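Local structure of amidohydrolase (4F0L) at residues N63-A68 and G298-T303; F69-A74 and V332-G337; L113-L118 and R440-A445; A120-V125 and I326-N331; D338-L343 and G414-G419. The protein probably acts as a metal-dependent deaminase of the amidohydrolase family, holding an iron(III) ion at the mouth of a TIM barrel. All coordinates share one frame; numbering follows the deposited sequence.

Contact 1. Residues N63-A68 and G298-T303; sequences NLHSHA and GLCPVT. With FE (Fe (III) ion), chain E.
A chi1 of -172° swings the His65 imidazole beside its own carbonyl carbon, while Cys300 (chi1 -56°) turns SG the other way, beside its backbone N, and the two groups meet. His65 opens the His-X-His motif at the end of strand 56-66, the first strand of the TIM barrel; Cys300 directly follows strand 296-299 and occupies the N-cap position of helix 301-306. SG packs obliquely beside the ring, 59° off its normal and nearest CD2 of His65 at 3.8 Å, while NE2 binds the iron. That His65 NE2 bond is 2.2 Å long, as is the one from His67 NE2; His241, Asp329 and two waters complete six ligands. Histidine suits both places because NE2 is a good metal ligand, and in His67 the second nitrogen is used as well: ND1 donates to the carbonyl of Phe128, which helps to set the rotation of its ring. One strand residue before His65, the branched end of Leu64 packs against Gly298, whose lack of a side chain lets a leucine come right up to the main chain: Leu64 CD1 and CD2 each lie 3.9 Å from Gly298 CA.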
# COMPACT_ATOMS: atom_id res chain seq x y z
N ASN B 63 9.77 7.53 -13.21
CA ASN B 63 8.53 7.97 -12.59
C ASN B 63 7.90 8.88 -13.61
O ASN B 63 8.21 10.04 -13.70
CB ASN B 63 8.83 8.70 -11.27
CG ASN B 63 7.59 8.87 -10.40
OD1 ASN B 63 6.55 9.35 -10.86
ND2 ASN B 63 7.70 8.46 -9.16
N LEU B 64 7.03 8.33 -14.45
CA LEU B 64 6.75 9.02 -15.72
C LEU B 64 5.74 10.17 -15.66
O LEU B 64 5.44 10.74 -16.68
CB LEU B 64 6.38 8.00 -16.81
CG LEU B 64 5.25 7.00 -16.60
CD1 LEU B 64 4.03 7.67 -15.97
CD2 LEU B 64 4.91 6.39 -17.95
N HIS B 65 5.24 10.53 -14.46
CA HIS B 65 4.21 11.59 -14.34
C HIS B 65 4.17 12.07 -12.92
O HIS B 65 3.84 11.31 -12.00
CB HIS B 65 2.84 11.05 -14.71
CG HIS B 65 1.76 12.08 -14.80
ND1 HIS B 65 1.65 12.93 -15.85
CD2 HIS B 65 0.69 12.35 -13.96
CE1 HIS B 65 0.58 13.74 -15.65
NE2 HIS B 65 -0.02 13.37 -14.52
N SER B 66 4.53 13.33 -12.77
CA SER B 66 4.66 14.02 -11.50
C SER B 66 4.22 15.47 -11.63
O SER B 66 4.50 16.13 -12.62
CB SER B 66 6.11 13.96 -11.03
OG SER B 66 6.40 14.91 -10.03
N HIS B 67 3.50 15.95 -10.62
CA HIS B 67 3.32 17.38 -10.38
C HIS B 67 3.97 17.70 -9.09
O HIS B 67 3.37 17.51 -8.01
CB HIS B 67 1.84 17.74 -10.31
CG HIS B 67 1.02 17.08 -11.37
ND1 HIS B 67 1.25 17.27 -12.68
CD2 HIS B 67 -0.03 16.19 -11.28
CE1 HIS B 67 0.36 16.53 -13.39
NE2 HIS B 67 -0.41 15.88 -12.53
N ALA B 68 5.18 18.24 -9.17
CA ALA B 68 6.06 18.32 -8.00
C ALA B 68 5.42 19.09 -6.85
O ALA B 68 5.53 18.68 -5.71
CB ALA B 68 7.41 18.93 -8.36
N GLY B 298 0.33 5.87 -19.25
CA GLY B 298 0.97 6.49 -18.09
C GLY B 298 0.10 6.24 -16.87
O GLY B 298 -0.76 7.06 -16.54
N LEU B 299 0.31 5.10 -16.22
CA LEU B 299 -0.54 4.68 -15.12
C LEU B 299 -0.08 5.31 -13.80
O LEU B 299 1.13 5.32 -13.48
CB LEU B 299 -0.54 3.15 -15.02
CG LEU B 299 -1.02 2.38 -16.26
CD1 LEU B 299 -1.10 0.86 -15.96
CD2 LEU B 299 -2.39 2.92 -16.76
N CYS B 300 -1.05 5.75 -13.01
CA CYS B 300 -0.79 6.37 -11.72
C CYS B 300 -1.66 5.71 -10.67
O CYS B 300 -2.61 6.31 -10.18
CB CYS B 300 -1.07 7.89 -11.81
SG CYS B 300 -0.11 8.73 -13.14
N PRO B 301 -1.34 4.44 -10.31
CA PRO B 301 -2.32 3.65 -9.57
C PRO B 301 -2.67 4.18 -8.17
O PRO B 301 -3.86 4.17 -7.79
CB PRO B 301 -1.68 2.25 -9.50
CG PRO B 301 -0.69 2.19 -10.61
CD PRO B 301 -0.23 3.61 -10.86
N VAL B 302 -1.67 4.62 -7.41
CA VAL B 302 -1.93 5.18 -6.09
C VAL B 302 -2.75 6.44 -6.14
O VAL B 302 -3.72 6.56 -5.41
CB VAL B 302 -0.64 5.38 -5.29
CG1 VAL B 302 -0.85 6.25 -4.03
CG2 VAL B 302 -0.12 3.98 -4.97
N THR B 303 -2.40 7.36 -7.03
CA THR B 303 -3.19 8.59 -7.18
C THR B 303 -4.59 8.29 -7.67
O THR B 303 -5.56 8.85 -7.18
CB THR B 303 -2.50 9.63 -8.09
OG1 THR B 303 -1.27 10.05 -7.47
CG2 THR B 303 -3.39 10.91 -8.28
FE FE E . -1.60 14.22 -13.30
O HOH W 1 -3.32 12.94 -12.93
O HOH W 2 -3.13 15.41 -12.11

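Contact 2. Residues F69-A74 and V332-G337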
# COMPACT_ATOMS: atom_id res chain seq x y z
N PHE B 69 4.72 20.19 -7.14
CA PHE B 69 4.16 21.03 -6.07
C PHE B 69 3.15 20.31 -5.20
O PHE B 69 3.00 20.65 -4.04
CB PHE B 69 3.58 22.35 -6.62
CG PHE B 69 2.27 22.19 -7.35
CD1 PHE B 69 1.08 22.27 -6.67
CD2 PHE B 69 2.24 21.98 -8.73
CE1 PHE B 69 -0.13 22.13 -7.36
CE2 PHE B 69 1.05 21.84 -9.42
CZ PHE B 69 -0.14 21.91 -8.73
N GLN B 70 2.47 19.31 -5.76
CA GLN B 70 1.45 18.58 -5.04
C GLN B 70 2.04 17.74 -3.91
O GLN B 70 1.32 17.37 -2.97
CB GLN B 70 0.58 17.74 -5.99
CG GLN B 70 -0.25 18.62 -6.93
CD GLN B 70 -1.10 17.86 -7.92
OE1 GLN B 70 -1.27 16.67 -7.80
NE2 GLN B 70 -1.71 18.56 -8.86
N TYR B 71 3.34 17.44 -3.99
CA TYR B 71 4.02 16.75 -2.88
C TYR B 71 3.84 17.53 -1.58
O TYR B 71 3.80 16.95 -0.51
CB TYR B 71 5.50 16.64 -3.18
CG TYR B 71 6.39 15.92 -2.17
CD1 TYR B 71 6.35 14.54 -1.99
CD2 TYR B 71 7.36 16.65 -1.45
CE1 TYR B 71 7.19 13.89 -1.09
CE2 TYR B 71 8.21 16.02 -0.57
CZ TYR B 71 8.12 14.64 -0.37
OH TYR B 71 8.99 14.03 0.50
N GLY B 72 3.79 18.85 -1.68
CA GLY B 72 3.57 19.68 -0.50
C GLY B 72 2.22 19.44 0.18
O GLY B 72 2.09 19.64 1.37
N MET B 73 1.23 18.98 -0.57
CA MET B 73 -0.11 18.77 -0.01
C MET B 73 -0.36 17.32 0.37
O MET B 73 -1.45 16.99 0.85
CB MET B 73 -1.20 19.28 -0.96
CG MET B 73 -1.56 18.31 -2.09
SD MET B 73 -2.58 19.08 -3.38
CE MET B 73 -4.17 18.35 -2.97
N ALA B 74 0.64 16.45 0.21
CA ALA B 74 0.46 15.03 0.48
C ALA B 74 0.01 14.81 1.94
O ALA B 74 0.64 15.33 2.87
CB ALA B 74 1.75 14.27 0.20
N VAL B 332 1.22 11.90 -3.46
CA VAL B 332 0.70 11.66 -2.08
C VAL B 332 1.52 10.60 -1.35
O VAL B 332 1.75 10.69 -0.10
CB VAL B 332 -0.81 11.30 -2.08
CG1 VAL B 332 -1.12 9.99 -2.87
CG2 VAL B 332 -1.33 11.18 -0.65
N LEU B 333 1.99 9.61 -2.08
CA LEU B 333 2.76 8.49 -1.47
C LEU B 333 3.70 7.92 -2.53
O LEU B 333 3.26 7.57 -3.62
CB LEU B 333 1.82 7.36 -0.93
CG LEU B 333 2.51 6.15 -0.20
CD1 LEU B 333 3.46 6.63 0.84
CD2 LEU B 333 1.54 5.25 0.54
N ILE B 334 4.99 7.87 -2.20
CA ILE B 334 6.06 7.59 -3.18
C ILE B 334 6.60 6.15 -2.98
O ILE B 334 7.12 5.86 -1.94
CB ILE B 334 7.26 8.57 -3.02
CG1 ILE B 334 6.81 10.05 -3.04
CG2 ILE B 334 8.30 8.30 -4.12
CD1 ILE B 334 5.94 10.45 -4.23
N GLY B 335 6.42 5.27 -3.97
CA GLY B 335 6.95 3.92 -3.88
C GLY B 335 6.71 3.06 -5.10
O GLY B 335 5.63 3.08 -5.68
N ILE B 336 7.72 2.31 -5.52
CA ILE B 336 7.56 1.41 -6.68
C ILE B 336 6.65 0.27 -6.26
O ILE B 336 5.75 -0.09 -6.98
CB ILE B 336 8.92 0.87 -7.18
CG1 ILE B 336 9.77 1.99 -7.80
CG2 ILE B 336 8.70 -0.31 -8.11
CD1 ILE B 336 11.18 1.61 -8.23
N GLY B 337 6.91 -0.30 -5.10
CA GLY B 337 6.05 -1.38 -4.57
C GLY B 337 4.61 -0.92 -4.41
O GLY B 337 3.65 -1.60 -4.79
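The phenol ring of Tyr71 meets Ile334 obliquely, its CE1 carbon 4.3 Å from Ile334 CG1, while around the same ring Phe449 meets it with planes about 45° apart and Arg420 of the second subunit makes a cation-pi contact. Two residues before Tyr71, the ring of Phe69 carries Gln70 CG on one face, 3.5 Å above the plane and displaced toward the rim. The setting is the active-site end of the TIM barrel: residues 69-74 belong to the loop after its first strand, and residues 332-337 to the loop after its last, leading into helix 336-351 with Gly335 at the N-cap position. Residues 69-74 form tight successive turns, in which the N-H groups of Gly72, Met73 and Ala74 bond back three residues, as in Met73 N to Gln70 O at 2.9 Å. Gly72, having no side chain, suits the tight quarters beside Phe69 O. With CG anti to the backbone N (chi1 -179°), the Tyr71 ring reaches across to Ile334. Tyrosine suits this place because its carbons pack on the isoleucine while its hydroxyl reaches polar partners, bonding to Asp116 and to Arg402 of the second subunit. The Tyr71 carbonyl is taken by Arg420 of that subunit, so the loop also belongs to the dimer interface. At the other end of the contact the small methyl of Ala74 allows close approach to main chain: Ala74 CB lies 3.6 Å from both Val332 O and Val332 CA, and 4.4 Å from Val332 CG2.

Contact 3. Residues L113-L118 and R440-A445; sequences LYVDML and RLRDEA
Val115 directs its CB toward the first turn of helix 442-457 and divides its two methyls between neighbours one turn apart. CG1, anti to the Val115 backbone N (chi1 160°) and beside its carbonyl carbon, comes up to the main chain of Arg442, 4.1 Å from CA and 4.3 Å from CB. CG2 branches to the other side, beside the Val115 N, and meets the Ala445 methyl, itself directed toward helix 103-119; a small alanine suits this spot, with Val115 CG2 and Ala445 CB 4.3 Å apart. The closest CA approach of the segments is between Val115 and Arg442, 6.5 Å. Arg442 runs differently. It offers the valine its CA and CB, and its charged end runs on past the valine to Glu119 of the same helix 103-119, where NE makes a salt bridge with OE2, a second link between the helices. A single arginine thus gives carbon to the apolar patch and charge to its margin. Leu441 occupies the N-cap position of the new helix, and Ala445 N bonds back to Leu441 O at 2.9 Å. Helix 103-119 comes just before the second barrel strand, in the crossover from strand 56-66 to strand 122-129, with Tyr114 and Met117 packed on the strands, so the contact lays the C-terminal helix 442-457 over the outer side of a TIM-barrel beta-alpha unit.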
# COMPACT_ATOMS: atom_id res chain seq x y z
N LEU B 113 10.91 16.12 -2.97
CA LEU B 113 10.22 15.09 -3.74
C LEU B 113 11.15 14.19 -4.54
O LEU B 113 11.03 12.94 -4.51
CB LEU B 113 9.25 15.73 -4.70
CG LEU B 113 8.64 14.76 -5.71
CD1 LEU B 113 7.88 13.64 -5.02
CD2 LEU B 113 7.78 15.49 -6.78
N TYR B 114 12.09 14.81 -5.23
CA TYR B 114 13.00 14.02 -6.07
C TYR B 114 13.93 13.18 -5.19
O TYR B 114 14.29 12.07 -5.57
CB TYR B 114 13.75 14.91 -7.09
CG TYR B 114 12.84 15.64 -8.09
CD1 TYR B 114 11.57 15.16 -8.42
CD2 TYR B 114 13.26 16.82 -8.70
CE1 TYR B 114 10.75 15.84 -9.30
CE2 TYR B 114 12.46 17.47 -9.58
CZ TYR B 114 11.20 16.99 -9.88
OH TYR B 114 10.37 17.65 -10.77
N VAL B 115 14.30 13.69 -4.01
CA VAL B 115 15.03 12.87 -3.06
C VAL B 115 14.21 11.63 -2.63
O VAL B 115 14.70 10.50 -2.59
CB VAL B 115 15.48 13.69 -1.84
CG1 VAL B 115 15.79 12.77 -0.64
CG2 VAL B 115 16.67 14.59 -2.21
N ASP B 116 12.95 11.87 -2.28
CA ASP B 116 12.04 10.78 -1.91
C ASP B 116 11.92 9.75 -3.09
O ASP B 116 12.01 8.53 -2.89
CB ASP B 116 10.68 11.43 -1.59
CG ASP B 116 9.96 10.77 -0.46
OD1 ASP B 116 10.01 9.51 -0.45
OD2 ASP B 116 9.29 11.49 0.36
N MET B 117 11.74 10.24 -4.31
CA MET B 117 11.67 9.34 -5.49
C MET B 117 12.97 8.54 -5.64
O MET B 117 12.92 7.35 -5.83
CB MET B 117 11.44 10.14 -6.77
CG MET B 117 10.01 10.69 -6.90
SD MET B 117 9.83 11.57 -8.46
CE MET B 117 8.06 11.88 -8.52
N LEU B 118 14.12 9.21 -5.54
CA LEU B 118 15.41 8.52 -5.65
C LEU B 118 15.54 7.44 -4.58
O LEU B 118 15.93 6.31 -4.88
CB LEU B 118 16.59 9.50 -5.59
CG LEU B 118 16.90 10.24 -6.89
CD1 LEU B 118 17.79 11.46 -6.69
CD2 LEU B 118 17.59 9.27 -7.89
N ARG B 440 22.12 11.22 -0.20
CA ARG B 440 23.21 12.01 0.33
C ARG B 440 22.79 13.43 0.83
O ARG B 440 23.46 13.96 1.66
CB ARG B 440 24.35 12.10 -0.70
CG ARG B 440 23.92 12.68 -2.03
CD ARG B 440 25.08 12.75 -3.03
NE ARG B 440 25.45 14.16 -3.28
CZ ARG B 440 24.70 15.04 -3.97
NH1 ARG B 440 25.15 16.25 -4.10
NH2 ARG B 440 23.50 14.72 -4.53
N LEU B 441 21.71 14.01 0.33
CA LEU B 441 21.21 15.33 0.77
C LEU B 441 19.81 15.32 1.48
O LEU B 441 19.12 16.36 1.56
CB LEU B 441 21.11 16.23 -0.48
CG LEU B 441 22.36 16.66 -1.27
CD1 LEU B 441 22.03 17.69 -2.37
CD2 LEU B 441 23.42 17.21 -0.33
N ARG B 442 19.38 14.16 1.99
CA ARG B 442 18.02 14.07 2.57
C ARG B 442 17.76 15.12 3.63
O ARG B 442 16.77 15.85 3.58
CB ARG B 442 17.74 12.66 3.14
CG ARG B 442 16.33 12.49 3.72
CD ARG B 442 16.24 11.41 4.79
NE ARG B 442 16.37 10.07 4.22
CZ ARG B 442 16.37 8.94 4.92
NH1 ARG B 442 16.28 8.95 6.23
NH2 ARG B 442 16.44 7.77 4.28
N ASP B 443 18.67 15.23 4.61
CA ASP B 443 18.40 16.09 5.76
C ASP B 443 18.38 17.58 5.39
O ASP B 443 17.55 18.34 5.87
CB ASP B 443 19.41 15.81 6.87
CG ASP B 443 19.25 14.41 7.46
OD1 ASP B 443 18.18 13.79 7.27
OD2 ASP B 443 20.18 13.95 8.13
N GLU B 444 19.30 17.99 4.52
CA GLU B 444 19.34 19.37 4.05
C GLU B 444 18.06 19.68 3.23
O GLU B 444 17.39 20.70 3.43
CB GLU B 444 20.59 19.60 3.17
CG GLU B 444 21.96 19.36 3.81
CD GLU B 444 22.48 17.91 3.78
OE1 GLU B 444 21.71 16.96 3.53
OE2 GLU B 444 23.69 17.71 4.08
N ALA B 445 17.71 18.77 2.33
CA ALA B 445 16.50 18.95 1.53
C ALA B 445 15.27 19.04 2.41
O ALA B 445 14.38 19.87 2.18
CB ALA B 445 16.35 17.84 0.51

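Contact 4. Residues A120-V125 and I326-N331. With FE (Fe (III) ion), chain E.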
# COMPACT_ATOMS: atom_id res chain seq x y z
N ALA B 120 13.23 5.77 -3.27
CA ALA B 120 12.31 4.72 -3.62
C ALA B 120 12.77 3.93 -4.88
O ALA B 120 12.09 2.98 -5.27
CB ALA B 120 10.92 5.31 -3.85
N GLY B 121 13.86 4.35 -5.53
CA GLY B 121 14.40 3.60 -6.66
C GLY B 121 13.97 4.14 -8.02
O GLY B 121 14.12 3.44 -9.04
N PHE B 122 13.37 5.33 -8.06
CA PHE B 122 13.07 5.97 -9.33
C PHE B 122 14.28 6.81 -9.73
O PHE B 122 14.73 7.63 -8.93
CB PHE B 122 11.87 6.92 -9.22
CG PHE B 122 10.58 6.25 -8.92
CD1 PHE B 122 9.84 5.65 -9.92
CD2 PHE B 122 10.05 6.27 -7.62
CE1 PHE B 122 8.60 5.10 -9.65
CE2 PHE B 122 8.84 5.71 -7.33
CZ PHE B 122 8.11 5.11 -8.35
N THR B 123 14.77 6.64 -10.96
CA THR B 123 16.00 7.29 -11.44
C THR B 123 15.79 8.43 -12.44
O THR B 123 16.74 9.14 -12.82
CB THR B 123 16.94 6.26 -12.06
OG1 THR B 123 16.23 5.45 -13.03
CG2 THR B 123 17.51 5.34 -10.95
N ARG B 124 14.54 8.61 -12.87
CA ARG B 124 14.17 9.70 -13.80
C ARG B 124 12.77 10.12 -13.48
O ARG B 124 11.97 9.28 -13.08
CB ARG B 124 14.25 9.28 -15.29
CG ARG B 124 13.82 10.35 -16.28
CD ARG B 124 14.07 9.93 -17.72
NE ARG B 124 15.50 9.86 -18.01
CZ ARG B 124 16.22 10.82 -18.58
NH1 ARG B 124 15.67 11.98 -18.94
NH2 ARG B 124 17.52 10.62 -18.80
N VAL B 125 12.49 11.40 -13.67
CA VAL B 125 11.15 11.87 -13.47
C VAL B 125 10.65 12.56 -14.70
O VAL B 125 11.38 13.27 -15.39
CB VAL B 125 11.02 12.79 -12.22
CG1 VAL B 125 11.89 14.05 -12.34
CG2 VAL B 125 9.53 13.13 -11.99
N ILE B 326 4.70 3.87 -14.70
CA ILE B 326 4.06 4.37 -13.50
C ILE B 326 4.55 5.74 -13.12
O ILE B 326 5.74 6.08 -13.31
CB ILE B 326 4.25 3.43 -12.29
CG1 ILE B 326 5.74 3.10 -12.07
CG2 ILE B 326 3.40 2.17 -12.46
CD1 ILE B 326 6.04 2.37 -10.76
N GLY B 327 3.62 6.53 -12.60
CA GLY B 327 3.90 7.85 -12.09
C GLY B 327 3.23 8.13 -10.76
O GLY B 327 2.07 7.79 -10.55
N SER B 328 3.96 8.81 -9.88
CA SER B 328 3.43 9.16 -8.55
C SER B 328 2.37 10.28 -8.61
O SER B 328 1.57 10.41 -7.69
CB SER B 328 4.58 9.58 -7.66
OG SER B 328 5.46 8.50 -7.42
N ASP B 329 2.42 11.08 -9.66
CA ASP B 329 1.30 11.97 -10.06
C ASP B 329 1.03 13.04 -8.98
O ASP B 329 1.70 14.08 -9.00
CB ASP B 329 0.06 11.15 -10.43
CG ASP B 329 -1.11 12.01 -10.98
OD1 ASP B 329 -0.95 13.24 -11.17
OD2 ASP B 329 -2.19 11.46 -11.26
N SER B 330 0.08 12.79 -8.08
CA SER B 330 -0.23 13.74 -7.00
C SER B 330 0.87 13.73 -5.97
O SER B 330 0.96 14.63 -5.11
CB SER B 330 -1.57 13.42 -6.29
OG SER B 330 -1.48 12.21 -5.53
N ASN B 331 1.71 12.70 -6.05
CA ASN B 331 2.85 12.58 -5.12
C ASN B 331 2.42 12.45 -3.66
O ASN B 331 3.18 12.80 -2.71
CB ASN B 331 3.84 13.72 -5.35
CG ASN B 331 4.52 13.61 -6.74
OD1 ASN B 331 4.98 12.56 -7.10
ND2 ASN B 331 4.59 14.70 -7.50
FE FE E . -1.60 14.22 -13.30
O HOH W 1 -3.32 12.94 -12.93
O HOH W 2 -3.13 15.41 -12.11
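Strand 122-129 starts right after a Schellman motif at Gly121 (phi 98°), which ends helix 103-119 and leads into Phe122, whose side chain faces Ile326 and Ser328, where strand 323-326 runs out into an irregular loop. Glycine suits the turn, since its positive phi would press a side chain against the preceding carbonyl. The two segments touch through side chains because strand 56-66 lies between them: Asn63 pairs its backbone with Arg124, and Leu64 with Ile326. The Phe122 ring packs on Met61 and Asn63 of that strand and reaches the second segment. The Ile326 methyl CD1 comes to the ring edge, near its plane, 3.9 Å from Phe122 CE1 and 4.2 Å from CZ, and the two side chains cross at about a right angle. What brings the methyl there is a chi1 of 52°, with CG1 wedged between the Ile326 N and carbonyl carbon. Near the CE2 corner of Phe122, Ser328 OG lies obliquely, 4.4 Å from that atom. Ser328 is also tied through its backbone: Ser328 N donates to Asn63 OD1, and Ser328 O receives Asn331 N at 2.8 Å, a tight turn that carries Asp329. Phe122 thus packs beside the loop that carries this metal ligand. Asp329 OD1 binds the iron at 2.4 Å, whereas OD2 stays 3.5 Å from the metal, so the carboxylate is essentially monodentate. OD2 is 2.5 Å from water 1, itself an iron ligand, a placement consistent with the metal-activated water of amidohydrolases.

Contact 5. Residues D338-L343 and G414-G419; sequences DELRQL and GWIFAG
One hydrogen bond joins the two helices: Arg341 NH2 donates to the main-chain oxygen of Ile416, on helix 408-417, at 2.9 Å. The oxygen lies in the guanidinium plane, at its edge, and the N-H...O angle of 166° makes the bond nearly straight; the donor approaches tilted out of the carbonyl plane. A bend at chi3 (66°) curls the guanidinium to this position, and arginine suits it because a second nitrogen serves another partner: NH1 makes a salt bridge, weak as a hydrogen bond, to Asp338 OD1 at 3.0 Å one turn back on its own helix. Apolar contacts fill the rest. Leu340 CD1 meets Ile416 CD1 at 3.9 Å, branched apolar ends that suit a buried helix interface. Arg341 CG passes Phe417 CD1 at 4.2 Å, the two side chains running in opposite directions, with guanidinium and ring planes 71° apart. The phenylalanine ring takes Ile416 CG2 over its centre, 3.7 Å above the plane. Leu333 and Glu78 of the second subunit pack on Arg341 and Phe417. The arrangement is helix-helix packing at the dimer interface, joining helix 336-351, which follows the last strand of the TIM barrel, to helix 408-417.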
# COMPACT_ATOMS: atom_id res chain seq x y z
N ASP B 338 4.44 0.29 -3.88
CA ASP B 338 3.12 0.84 -3.69
C ASP B 338 2.32 0.94 -4.98
O ASP B 338 1.16 0.55 -5.00
CB ASP B 338 3.23 2.18 -2.99
CG ASP B 338 3.91 2.06 -1.65
OD1 ASP B 338 3.26 1.67 -0.66
OD2 ASP B 338 5.10 2.29 -1.59
N GLU B 339 2.94 1.47 -6.03
CA GLU B 339 2.28 1.62 -7.29
C GLU B 339 1.96 0.30 -7.99
O GLU B 339 0.83 0.07 -8.47
CB GLU B 339 3.07 2.51 -8.24
CG GLU B 339 3.26 3.92 -7.73
CD GLU B 339 2.02 4.81 -7.77
OE1 GLU B 339 0.98 4.36 -8.26
OE2 GLU B 339 2.09 5.97 -7.29
N LEU B 340 2.94 -0.58 -8.05
CA LEU B 340 2.77 -1.84 -8.76
C LEU B 340 1.78 -2.72 -8.01
O LEU B 340 0.92 -3.40 -8.64
CB LEU B 340 4.11 -2.55 -8.95
CG LEU B 340 5.09 -1.85 -9.88
CD1 LEU B 340 6.38 -2.67 -10.04
CD2 LEU B 340 4.44 -1.54 -11.24
N ARG B 341 1.91 -2.77 -6.69
CA ARG B 341 0.98 -3.54 -5.89
C ARG B 341 -0.44 -3.04 -6.12
O ARG B 341 -1.37 -3.85 -6.33
CB ARG B 341 1.37 -3.43 -4.42
CG ARG B 341 0.60 -4.26 -3.48
CD ARG B 341 1.33 -4.38 -2.13
NE ARG B 341 1.40 -3.12 -1.43
CZ ARG B 341 2.51 -2.41 -1.20
NH1 ARG B 341 2.41 -1.25 -0.55
NH2 ARG B 341 3.71 -2.80 -1.57
N GLN B 342 -0.64 -1.73 -6.05
CA GLN B 342 -1.98 -1.15 -6.28
C GLN B 342 -2.53 -1.48 -7.68
O GLN B 342 -3.70 -1.83 -7.82
CB GLN B 342 -1.97 0.35 -6.01
CG GLN B 342 -3.29 1.08 -6.31
CD GLN B 342 -4.45 0.58 -5.50
OE1 GLN B 342 -4.28 0.23 -4.34
NE2 GLN B 342 -5.65 0.50 -6.11
N LEU B 343 -1.67 -1.41 -8.70
CA LEU B 343 -2.09 -1.81 -10.03
C LEU B 343 -2.62 -3.26 -10.04
O LEU B 343 -3.77 -3.50 -10.44
CB LEU B 343 -0.94 -1.64 -11.02
CG LEU B 343 -1.18 -2.09 -12.45
CD1 LEU B 343 -2.39 -1.41 -13.08
CD2 LEU B 343 0.12 -1.90 -13.26
N GLY B 414 8.84 -10.44 -3.19
CA GLY B 414 9.01 -10.13 -1.77
C GLY B 414 9.03 -8.65 -1.54
O GLY B 414 8.41 -8.11 -0.61
N TRP B 415 9.69 -7.97 -2.44
CA TRP B 415 9.77 -6.54 -2.43
C TRP B 415 8.44 -5.91 -2.63
O TRP B 415 8.04 -5.04 -1.87
CB TRP B 415 10.70 -6.10 -3.56
CG TRP B 415 10.93 -4.63 -3.70
CD1 TRP B 415 10.85 -3.64 -2.71
CD2 TRP B 415 11.36 -3.94 -4.90
NE1 TRP B 415 11.17 -2.42 -3.23
CE2 TRP B 415 11.50 -2.53 -4.53
CE3 TRP B 415 11.60 -4.32 -6.22
CZ2 TRP B 415 11.90 -1.57 -5.46
CZ3 TRP B 415 11.98 -3.34 -7.14
CH2 TRP B 415 12.13 -2.01 -6.76
N ILE B 416 7.74 -6.33 -3.67
CA ILE B 416 6.54 -5.61 -4.10
C ILE B 416 5.30 -5.99 -3.29
O ILE B 416 4.48 -5.14 -3.02
CB ILE B 416 6.27 -5.87 -5.60
CG1 ILE B 416 7.34 -5.18 -6.44
CG2 ILE B 416 4.86 -5.39 -5.99
CD1 ILE B 416 7.44 -5.69 -7.87
N PHE B 417 5.17 -7.25 -2.90
CA PHE B 417 3.95 -7.72 -2.25
C PHE B 417 4.03 -7.97 -0.76
O PHE B 417 3.03 -7.91 -0.09
CB PHE B 417 3.42 -8.98 -2.95
CG PHE B 417 2.99 -8.72 -4.37
CD1 PHE B 417 1.81 -8.06 -4.64
CD2 PHE B 417 3.80 -9.08 -5.44
CE1 PHE B 417 1.40 -7.80 -5.94
CE2 PHE B 417 3.41 -8.81 -6.75
CZ PHE B 417 2.21 -8.17 -7.00
N ALA B 418 5.21 -8.29 -0.26
CA ALA B 418 5.35 -8.75 1.12
C ALA B 418 6.17 -7.82 1.98
O ALA B 418 6.32 -8.09 3.14
CB ALA B 418 5.93 -10.16 1.17
N GLY B 419 6.73 -6.75 1.41
CA GLY B 419 7.53 -5.80 2.20
C GLY B 419 8.82 -6.41 2.73
O GLY B 419 9.38 -5.95 3.73

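How the contacts relate
Contacts 1 and 4 form the core of the set: their centres lie 6 Å apart, both hold the iron and its two waters, and they join through neighbouring strands 56-66 and 122-129. Contact 2 sits about 9 Å from each, between centres, in the loops that follow strands 56-66 and 323-326. Contacts 3 and 5 are outer helix packing, their centres 18 and 16 Å from that of contact 1 and 22 Å apart; contact 5 shares helix 336-351 with contact 2. Along the chain, contact 4 is nested within the loop closed by contact 2, and contact 3 encloses contacts 4 and 5. Closing the barrel brings distant metal ligands together, while contacts 2 and 5 both reach the second subunit.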